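Local structure of scaffolding protein (1G43) at residues 147-151 with 152-156. The protein probably binds crystalline cellulose as the family IIIa carbohydrate-binding domain of a cellulosomal scaffoldin, anchoring the enzyme complex to its substrate. Residues are numbered along the deposited sequence; the frame is centred on the assembly and turned at random.
Sequences SAFVG and GTLAY
A tight two-residue β hairpin brings Val150 and Thr153 together across a type I' turn. Val150 N gives a hydrogen bond to Thr153 O at 2.9 Å, and Thr153 N returns one to Val150 O at 3.1 Å. Gly151 and Gly152 fill the corner, where both phi angles are positive; at Gly152 a β-carbon would collide with the carbonyl oxygen of Gly151. A water joins the strand to the turn, accepting from Gly152 N and donating weakly to Phe149 O.

Further along, the hairpin carries a classic β bulge: two residues, Ala155 and Tyr156, stand opposite the single residue Ala148. Ala148 O takes a nearly straight bond from Ala155 N (2.9 Å, 171°) and a weak one from Tyr156 N, while Ala148 N donates to Tyr156 O. Strand 153-155 is the last of a five-stranded antiparallel sheet in this β-sandwich domain, its backbone also bonded to Thr3 and Gly4; strand 147-150 lies between it and strand 41-47.

On one face, the CD1 methyl of Leu154 sits over the Phe149 ring, toward its rim, 4.1 Å from CZ; being apolar, the two shield each other on this partly exposed side. Phe149 CG lies beside the backbone N (chi1 -68°), which carries the ring across to strand 153-155, its CD2 3.5 Å from Leu154 N. On the other face, Val150 CG2 meets Ala155 CB at 3.9 Å. Small Ala148 and Ala155 suit their buried places, against Val8 and Val6 respectively. Tyr156 CB meets Ala148 CB, but CG, anti to the backbone N (chi1 175°), leads the ring away from the hairpin and the hydroxyl to a hydrogen bond with Asp142.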
# COMPACT_ATOMS: atom_id res chain seq x y z
N SER A 147 -3.06 -5.07 3.41
CA SER A 147 -4.51 -4.93 3.44
C SER A 147 -5.02 -3.75 2.66
O SER A 147 -4.33 -2.74 2.48
CB SER A 147 -4.97 -4.80 4.86
OG SER A 147 -4.10 -3.92 5.53
N ALA A 148 -6.26 -3.91 2.21
CA ALA A 148 -6.95 -2.90 1.46
C ALA A 148 -8.31 -2.76 2.10
O ALA A 148 -9.00 -3.77 2.33
CB ALA A 148 -7.09 -3.32 0.02
N PHE A 149 -8.68 -1.51 2.39
CA PHE A 149 -9.95 -1.16 3.00
C PHE A 149 -10.73 -0.27 2.07
O PHE A 149 -10.18 0.64 1.46
CB PHE A 149 -9.76 -0.37 4.30
CG PHE A 149 -9.16 -1.17 5.41
CD1 PHE A 149 -7.80 -1.41 5.44
CD2 PHE A 149 -9.96 -1.69 6.40
CE1 PHE A 149 -7.24 -2.16 6.46
CE2 PHE A 149 -9.41 -2.45 7.43
CZ PHE A 149 -8.03 -2.69 7.45
N VAL A 150 -12.02 -0.55 1.96
CA VAL A 150 -12.88 0.26 1.12
C VAL A 150 -13.94 0.81 2.02
O VAL A 150 -14.68 0.05 2.67
CB VAL A 150 -13.50 -0.58 0.03
CG1 VAL A 150 -14.60 0.21 -0.64
CG2 VAL A 150 -12.42 -0.96 -0.98
N GLY A 151 -14.01 2.14 2.09
CA GLY A 151 -15.01 2.77 2.94
C GLY A 151 -14.88 2.40 4.41
O GLY A 151 -15.84 2.53 5.18
N GLY A 152 -13.71 1.94 4.85
CA GLY A 152 -13.58 1.62 6.26
C GLY A 152 -13.71 0.15 6.61
O GLY A 152 -13.57 -0.20 7.77
N THR A 153 -13.99 -0.71 5.63
CA THR A 153 -14.07 -2.13 5.92
C THR A 153 -13.12 -2.93 5.02
O THR A 153 -12.92 -2.60 3.84
CB THR A 153 -15.53 -2.67 5.76
OG1 THR A 153 -15.87 -2.75 4.37
CG2 THR A 153 -16.52 -1.73 6.45
N LEU A 154 -12.52 -3.97 5.59
CA LEU A 154 -11.56 -4.83 4.90
C LEU A 154 -12.13 -5.43 3.64
O LEU A 154 -13.16 -6.10 3.70
CB LEU A 154 -11.11 -5.95 5.84
CG LEU A 154 -9.98 -6.90 5.42
CD1 LEU A 154 -8.66 -6.17 5.36
CD2 LEU A 154 -9.88 -8.00 6.47
N ALA A 155 -11.46 -5.22 2.52
CA ALA A 155 -11.92 -5.74 1.24
C ALA A 155 -10.99 -6.82 0.68
O ALA A 155 -11.41 -7.64 -0.15
CB ALA A 155 -12.07 -4.60 0.24
N TYR A 156 -9.74 -6.81 1.14
CA TYR A 156 -8.71 -7.77 0.70
C TYR A 156 -7.59 -7.91 1.73
O TYR A 156 -7.24 -6.95 2.44
CB TYR A 156 -8.10 -7.33 -0.63
CG TYR A 156 -6.94 -8.19 -1.10
CD1 TYR A 156 -7.16 -9.36 -1.84
CD2 TYR A 156 -5.62 -7.85 -0.77
CE1 TYR A 156 -6.08 -10.18 -2.23
CE2 TYR A 156 -4.54 -8.66 -1.14
CZ TYR A 156 -4.77 -9.82 -1.87
OH TYR A 156 -3.69 -10.60 -2.21
O HOH W 1 -11.20 2.92 3.41